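Local atomic coordinates of phosphate transporter (Thermotoga maritima MSB8, PDB entry 6L85), a protein that probably carries inorganic phosphate into the cell in a sodium-dependent manner, as a bacterial relative of the human SLC20 carriers. Residues F219-L224 with E236-R241; F177-A182 with L211-V216; K66-V71 with K130-I135. One frame throughout, in Å; residues are numbered along the deposited sequence.

Contact 1 of 3, residues F219-L224 with E236-R241; sequences FAVRKL and ENVFKR
L224 and V238 mark the nearest backbone approach between 219-224 and 236-241, their CA atoms 6.1 Å apart. The two helical segments run roughly antiparallel, at 136° between their N-to-C directions, and their axes come no closer than 10.0 Å. That spacing has to be filled by side chains, and no hydrogen bond crosses it. V238 is the central piece, a fork with one methyl for each partner. CG1 meets V221 CG1 at 3.7 Å, the two valines crossing at about a right angle, while CG2 lies 3.8 Å from L224 CB, where the side chains slide past each other in opposite senses. L224 has CG anti to its backbone nitrogen (chi1 -151°), which carries its methyls across to the other helix. L224 CD1 stops 3.7 Å from N237 ND2, the amide nitrogen. L224 CD2 sits 3.5 Å from R241 CG, so it is the aliphatic base of this bent arginine that packs here rather than its guanidinium. Around this pair, T172 and I175 of helix 167-194 cover V221 and V238 respectively, and S321 of helix 320-339 hydrogen-bonds E236 on 236-241. F219, on helix 199-224, meets F301 of the second subunit.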
# COMPACT_ATOMS: atom_id res chain seq x y z
N PHE B 219 -3.95 19.57 0.89
CA PHE B 219 -5.11 20.08 0.15
C PHE B 219 -6.43 19.50 0.66
O PHE B 219 -7.45 20.21 0.69
CB PHE B 219 -4.92 19.89 -1.35
CG PHE B 219 -4.04 20.95 -1.94
CD1 PHE B 219 -4.56 22.19 -2.31
CD2 PHE B 219 -2.67 20.75 -2.05
CE1 PHE B 219 -3.74 23.18 -2.81
CE2 PHE B 219 -1.84 21.73 -2.55
CZ PHE B 219 -2.37 22.96 -2.92
N ALA B 220 -6.42 18.24 1.12
CA ALA B 220 -7.64 17.72 1.72
C ALA B 220 -8.03 18.52 2.98
O ALA B 220 -9.22 18.81 3.19
CB ALA B 220 -7.48 16.23 2.03
N VAL B 221 -7.05 18.92 3.79
CA VAL B 221 -7.33 19.67 5.01
C VAL B 221 -7.79 21.08 4.69
O VAL B 221 -8.69 21.62 5.34
CB VAL B 221 -6.09 19.70 5.94
CG1 VAL B 221 -6.35 20.66 7.12
CG2 VAL B 221 -5.74 18.31 6.45
N ARG B 222 -7.12 21.75 3.74
CA ARG B 222 -7.60 23.05 3.27
C ARG B 222 -9.08 22.99 2.94
O ARG B 222 -9.85 23.89 3.29
CB ARG B 222 -6.83 23.51 2.04
CG ARG B 222 -5.50 24.14 2.32
CD ARG B 222 -4.81 24.44 1.00
NE ARG B 222 -5.18 25.74 0.46
CZ ARG B 222 -6.09 25.93 -0.50
NH1 ARG B 222 -6.74 24.90 -1.03
NH2 ARG B 222 -6.35 27.16 -0.92
N LYS B 223 -9.50 21.93 2.24
CA LYS B 223 -10.93 21.77 1.97
C LYS B 223 -11.73 21.64 3.27
O LYS B 223 -12.68 22.40 3.51
CB LYS B 223 -11.15 20.56 1.07
CG LYS B 223 -12.52 20.49 0.47
CD LYS B 223 -12.48 20.91 -0.99
CE LYS B 223 -13.81 21.49 -1.41
NZ LYS B 223 -13.63 22.27 -2.66
N LEU B 224 -11.35 20.69 4.12
CA LEU B 224 -12.15 20.35 5.30
C LEU B 224 -12.30 21.53 6.26
O LEU B 224 -13.34 21.72 6.89
CB LEU B 224 -11.51 19.18 6.04
CG LEU B 224 -12.39 18.23 6.83
CD1 LEU B 224 -13.75 18.12 6.19
CD2 LEU B 224 -11.70 16.88 6.88
N GLU B 236 -11.33 20.79 15.28
CA GLU B 236 -11.67 19.47 15.78
C GLU B 236 -12.32 18.62 14.70
O GLU B 236 -12.15 17.40 14.70
CB GLU B 236 -12.58 19.56 17.00
CG GLU B 236 -11.81 19.99 18.24
CD GLU B 236 -10.79 18.94 18.72
OE1 GLU B 236 -11.15 17.74 18.77
OE2 GLU B 236 -9.65 19.32 19.07
N ASN B 237 -13.03 19.25 13.76
CA ASN B 237 -13.61 18.49 12.65
C ASN B 237 -12.52 17.91 11.76
O ASN B 237 -12.59 16.74 11.34
CB ASN B 237 -14.53 19.42 11.87
CG ASN B 237 -15.31 18.70 10.81
OD1 ASN B 237 -16.09 17.79 11.12
ND2 ASN B 237 -15.08 19.07 9.56
N VAL B 238 -11.47 18.69 11.51
CA VAL B 238 -10.34 18.20 10.73
C VAL B 238 -9.61 17.07 11.47
O VAL B 238 -9.27 16.04 10.88
CB VAL B 238 -9.40 19.37 10.38
CG1 VAL B 238 -8.12 18.88 9.82
CG2 VAL B 238 -10.08 20.27 9.37
N PHE B 239 -9.37 17.25 12.78
CA PHE B 239 -8.78 16.15 13.55
C PHE B 239 -9.68 14.93 13.55
O PHE B 239 -9.18 13.80 13.56
CB PHE B 239 -8.50 16.58 14.98
CG PHE B 239 -7.18 17.25 15.15
CD1 PHE B 239 -6.00 16.53 15.03
CD2 PHE B 239 -7.11 18.60 15.41
CE1 PHE B 239 -4.77 17.15 15.19
CE2 PHE B 239 -5.88 19.23 15.58
CZ PHE B 239 -4.72 18.51 15.46
N LYS B 240 -11.00 15.13 13.53
CA LYS B 240 -11.93 14.01 13.54
C LYS B 240 -11.77 13.15 12.30
O LYS B 240 -11.87 11.92 12.36
CB LYS B 240 -13.36 14.53 13.62
CG LYS B 240 -14.40 13.46 13.46
CD LYS B 240 -15.78 14.06 13.39
CE LYS B 240 -16.81 13.11 13.95
NZ LYS B 240 -18.17 13.68 13.75
N ARG B 241 -11.55 13.80 11.15
CA ARG B 241 -11.32 13.00 9.96
C ARG B 241 -9.91 12.40 9.93
O ARG B 241 -9.74 11.24 9.54
CB ARG B 241 -11.62 13.83 8.72
CG ARG B 241 -13.11 14.23 8.60
CD ARG B 241 -13.98 13.06 8.11
NE ARG B 241 -13.35 12.35 7.00
CZ ARG B 241 -13.84 11.24 6.44
NH1 ARG B 241 -14.97 10.70 6.90
NH2 ARG B 241 -13.20 10.66 5.42

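Contact 2 of 3, residues F177-A182 with L211-V216; sequences FFISLA and LVTFFV
F214, S180 and T213 bury the most surface where 177-182 meets 211-216. The helix axes approach to 8.3 Å at 152°, nearly antiparallel, and S180 and F214 form the closest pair of CA atoms, 5.4 Å apart. The small S180 side chain is consistent with so short a distance. Its OG, anti to the carbonyl carbon (chi1 -62°), turns against the backbone of the opposite helix and lies 3.2 Å from F214 CB, near the plane of the F214 ring at its edge. OG is also 3.0 Å from F214 N, but the angle is poor and this is no hydrogen bond; the hydroxyl is instead bonded to P176 O, one turn back on its own helix. T213 follows the same pattern, its OG1 bonded to F209 O, while CG2 packs 3.8 Å from I179 CG2, the two side chains crossing at about a right angle. The F214 ring, with CG anti to the backbone nitrogen (chi1 -173°), reaches along the partner helix to F177, where CE2 comes within 3.6 Å of F177 N at an oblique approach. An alanine in place of F214 would keep the contact to S180 OG at CB but is likely to open a gap beside the F177 backbone and P176, which the ring now covers. A hydrogen bond from S210 OG to S180 O also ties the helices together. A small residue at the close approach and hydroxyls bonded back to the carbonyl one turn earlier are both common in membrane helices; here 167-194 and 199-224, consecutive in the chain and antiparallel, form a helical hairpin.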
# COMPACT_ATOMS: atom_id res chain seq x y z
N PHE B 177 1.75 17.44 8.42
CA PHE B 177 3.08 17.10 8.88
C PHE B 177 3.09 15.76 9.62
O PHE B 177 3.97 14.93 9.39
CB PHE B 177 3.64 18.20 9.78
CG PHE B 177 4.90 17.80 10.45
CD1 PHE B 177 6.10 17.83 9.75
CD2 PHE B 177 4.89 17.34 11.76
CE1 PHE B 177 7.27 17.43 10.36
CE2 PHE B 177 6.05 16.93 12.36
CZ PHE B 177 7.25 16.98 11.67
N PHE B 178 2.12 15.52 10.49
CA PHE B 178 2.17 14.27 11.25
C PHE B 178 1.79 13.06 10.39
O PHE B 178 2.39 11.99 10.55
CB PHE B 178 1.29 14.37 12.50
CG PHE B 178 1.93 15.15 13.62
CD1 PHE B 178 2.90 14.57 14.42
CD2 PHE B 178 1.55 16.46 13.87
CE1 PHE B 178 3.50 15.28 15.45
CE2 PHE B 178 2.14 17.20 14.89
CZ PHE B 178 3.11 16.61 15.69
N ILE B 179 0.79 13.20 9.51
CA ILE B 179 0.49 12.10 8.58
C ILE B 179 1.73 11.73 7.77
O ILE B 179 2.06 10.54 7.60
CB ILE B 179 -0.69 12.47 7.67
CG1 ILE B 179 -1.90 12.87 8.51
CG2 ILE B 179 -1.09 11.30 6.78
CD1 ILE B 179 -2.37 11.76 9.37
N SER B 180 2.46 12.75 7.30
CA SER B 180 3.70 12.55 6.54
C SER B 180 4.79 11.91 7.38
O SER B 180 5.58 11.10 6.87
CB SER B 180 4.19 13.88 5.99
OG SER B 180 3.21 14.38 5.10
N LEU B 181 4.90 12.30 8.65
CA LEU B 181 5.86 11.64 9.53
C LEU B 181 5.53 10.15 9.68
O LEU B 181 6.43 9.29 9.70
CB LEU B 181 5.86 12.34 10.88
CG LEU B 181 7.01 12.08 11.83
CD1 LEU B 181 8.32 12.40 11.11
CD2 LEU B 181 6.83 12.94 13.08
N ALA B 182 4.25 9.83 9.84
CA ALA B 182 3.84 8.43 9.97
C ALA B 182 4.24 7.62 8.73
O ALA B 182 4.82 6.53 8.83
CB ALA B 182 2.33 8.37 10.19
N LEU B 211 6.73 13.65 1.11
CA LEU B 211 6.43 14.85 0.32
C LEU B 211 5.09 14.73 -0.38
O LEU B 211 4.25 15.65 -0.32
CB LEU B 211 7.56 15.09 -0.69
CG LEU B 211 8.80 15.49 0.10
CD1 LEU B 211 10.03 15.59 -0.79
CD2 LEU B 211 8.50 16.83 0.79
N VAL B 212 4.86 13.58 -1.05
CA VAL B 212 3.57 13.38 -1.74
C VAL B 212 2.42 13.39 -0.74
O VAL B 212 1.37 14.01 -0.97
CB VAL B 212 3.59 12.08 -2.55
CG1 VAL B 212 2.24 11.90 -3.26
CG2 VAL B 212 4.75 12.08 -3.54
N THR B 213 2.60 12.67 0.38
CA THR B 213 1.58 12.61 1.42
C THR B 213 1.25 14.00 1.95
O THR B 213 0.08 14.36 2.08
CB THR B 213 2.08 11.70 2.55
OG1 THR B 213 2.37 10.39 2.01
CG2 THR B 213 1.06 11.58 3.70
N PHE B 214 2.28 14.80 2.25
CA PHE B 214 2.06 16.13 2.78
C PHE B 214 1.26 16.97 1.81
O PHE B 214 0.33 17.67 2.20
CB PHE B 214 3.39 16.83 3.11
CG PHE B 214 3.22 18.17 3.82
CD1 PHE B 214 2.83 19.31 3.11
CD2 PHE B 214 3.44 18.28 5.18
CE1 PHE B 214 2.66 20.54 3.76
CE2 PHE B 214 3.26 19.50 5.85
CZ PHE B 214 2.87 20.63 5.14
N PHE B 215 1.60 16.89 0.52
CA PHE B 215 0.89 17.67 -0.49
C PHE B 215 -0.60 17.31 -0.50
O PHE B 215 -1.48 18.19 -0.37
CB PHE B 215 1.54 17.44 -1.86
CG PHE B 215 1.04 18.36 -2.94
CD1 PHE B 215 -0.20 18.16 -3.52
CD2 PHE B 215 1.83 19.42 -3.38
CE1 PHE B 215 -0.66 19.01 -4.51
CE2 PHE B 215 1.37 20.26 -4.37
CZ PHE B 215 0.12 20.05 -4.94
N VAL B 216 -0.88 16.02 -0.60
CA VAL B 216 -2.27 15.57 -0.75
C VAL B 216 -3.08 15.86 0.50
O VAL B 216 -4.22 16.35 0.43
CB VAL B 216 -2.30 14.07 -1.12
CG1 VAL B 216 -3.69 13.49 -0.86
CG2 VAL B 216 -1.89 13.88 -2.59

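Contact 3 of 3, residues K66-V71 with K130-I135; sequences KGIVEV and KTFLFI
T131 sets its methyl against the carbonyl oxygen of G67, with CG2 and CB each 3.3 Å from G67 O. The contact joins a loop to the start of a helix within an all-helical transporter fold: 66-71 leaves helix 58-66 and rests on the opening turns of helix 129-162. The methyl faces the loop because CG2 stands anti to the backbone nitrogen of T131 (chi1 -67° for OG1). The absence of a side chain at G67 matters to this fit, since a CB built there would fall 3.1 Å from T131 CG2, a tight spacing. G67 O also faces I135, whose CD1 lies 4.0 Å away, one helical turn beyond T131. No hydrogen bond crosses between the segments: even G67 O and F132 N, at 3.6 Å, are not bonded. Polar links near the loop include N128, just before the helix, whose ND2 bonds K66 O and whose backbone is hydrogen-bonded to that of I68. V111 of helix 106-121 touches both I68 and F132. These two also meet each other, loosely and at an oblique angle to the ring, with I68 CG2 4.5 Å from F132 CD1.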
# COMPACT_ATOMS: atom_id res chain seq x y z
N LYS B 66 13.08 -17.64 18.95
CA LYS B 66 14.25 -18.02 19.75
C LYS B 66 14.63 -17.05 20.87
O LYS B 66 15.77 -17.10 21.34
CB LYS B 66 15.46 -18.27 18.85
CG LYS B 66 15.86 -17.10 17.99
CD LYS B 66 17.15 -17.43 17.24
CE LYS B 66 17.18 -18.90 16.81
NZ LYS B 66 18.56 -19.39 16.53
N GLY B 67 13.72 -16.22 21.35
CA GLY B 67 14.09 -15.25 22.38
C GLY B 67 13.55 -15.55 23.76
O GLY B 67 13.92 -14.90 24.74
N ILE B 68 12.67 -16.55 23.85
CA ILE B 68 12.05 -16.94 25.12
C ILE B 68 12.55 -18.30 25.58
O ILE B 68 13.05 -18.44 26.70
CB ILE B 68 10.50 -16.93 25.02
CG1 ILE B 68 10.03 -15.73 24.21
CG2 ILE B 68 9.87 -16.96 26.42
CD1 ILE B 68 8.57 -15.83 23.83
N VAL B 69 12.36 -19.32 24.76
CA VAL B 69 12.88 -20.65 25.05
C VAL B 69 14.32 -20.72 24.58
O VAL B 69 14.68 -20.13 23.55
CB VAL B 69 12.01 -21.73 24.37
CG1 VAL B 69 12.53 -23.12 24.64
CG2 VAL B 69 10.58 -21.61 24.84
N GLU B 70 15.17 -21.38 25.36
CA GLU B 70 16.56 -21.61 24.97
C GLU B 70 16.54 -22.77 23.98
O GLU B 70 16.55 -23.94 24.38
CB GLU B 70 17.44 -21.89 26.18
CG GLU B 70 18.92 -21.67 25.92
CD GLU B 70 19.24 -20.25 25.52
OE1 GLU B 70 19.28 -19.38 26.42
OE2 GLU B 70 19.44 -20.00 24.31
N VAL B 71 16.53 -22.44 22.69
CA VAL B 71 16.24 -23.42 21.64
C VAL B 71 17.28 -24.53 21.61
O VAL B 71 16.94 -25.72 21.51
CB VAL B 71 16.10 -22.68 20.29
CG1 VAL B 71 16.41 -23.58 19.11
CG2 VAL B 71 14.67 -22.06 20.17
N LYS B 130 18.71 -14.09 29.12
CA LYS B 130 19.30 -12.85 28.62
C LYS B 130 18.30 -12.05 27.80
O LYS B 130 18.06 -10.87 28.06
CB LYS B 130 20.55 -13.18 27.79
CG LYS B 130 21.00 -12.08 26.84
CD LYS B 130 21.90 -11.08 27.52
CE LYS B 130 22.80 -10.36 26.52
NZ LYS B 130 23.85 -9.56 27.23
N THR B 131 17.68 -12.70 26.80
CA THR B 131 16.73 -11.99 25.93
C THR B 131 15.42 -11.73 26.65
O THR B 131 14.86 -10.62 26.55
CB THR B 131 16.50 -12.79 24.65
OG1 THR B 131 17.72 -12.81 23.90
CG2 THR B 131 15.41 -12.15 23.79
N PHE B 132 14.91 -12.73 27.38
CA PHE B 132 13.66 -12.54 28.11
C PHE B 132 13.74 -11.33 29.02
O PHE B 132 12.74 -10.63 29.22
CB PHE B 132 13.33 -13.81 28.90
CG PHE B 132 12.12 -13.68 29.76
CD1 PHE B 132 10.86 -13.57 29.19
CD2 PHE B 132 12.23 -13.63 31.14
CE1 PHE B 132 9.73 -13.44 29.97
CE2 PHE B 132 11.10 -13.49 31.93
CZ PHE B 132 9.85 -13.40 31.34
N LEU B 133 14.94 -11.04 29.54
CA LEU B 133 15.13 -9.88 30.41
C LEU B 133 14.88 -8.58 29.65
O LEU B 133 14.22 -7.66 30.17
CB LEU B 133 16.54 -9.88 30.98
CG LEU B 133 16.68 -9.07 32.26
CD1 LEU B 133 16.38 -9.99 33.44
CD2 LEU B 133 18.08 -8.47 32.35
N PHE B 134 15.47 -8.45 28.46
CA PHE B 134 15.24 -7.26 27.65
C PHE B 134 13.79 -7.15 27.22
O PHE B 134 13.26 -6.04 27.10
CB PHE B 134 16.16 -7.28 26.44
CG PHE B 134 17.59 -6.99 26.78
CD1 PHE B 134 17.95 -5.78 27.32
CD2 PHE B 134 18.58 -7.95 26.58
CE1 PHE B 134 19.26 -5.50 27.64
CE2 PHE B 134 19.89 -7.68 26.90
CZ PHE B 134 20.24 -6.46 27.43
N ILE B 135 13.11 -8.28 27.04
CA ILE B 135 11.69 -8.26 26.69
C ILE B 135 10.87 -7.69 27.86
O ILE B 135 10.01 -6.81 27.66
CB ILE B 135 11.23 -9.67 26.25
CG1 ILE B 135 11.91 -10.07 24.93
CG2 ILE B 135 9.70 -9.75 26.15
CD1 ILE B 135 11.74 -11.56 24.54

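In the fold
Contacts 1 and 2 share helix 199-224, which packs first on helix 167-194 and then on helix 231-258; their centres are 14 Å apart on one side of the chain's centre. Contact 3 lies far off, about 45 Å from contact 1 and 38 Å from contact 2 between centres, on the opposite side of the chain's centre from contact 1. None of the three supplies a sodium ligand. The side chain of R241 in contact 1 is about 10 Å from a bound sodium ion, and that of I135 in contact 3 about 9 Å from one. Helix 231-258, used by contact 1, does carry sodium ligands further along: Q243 and S247 at one site, N257 and D258 at another.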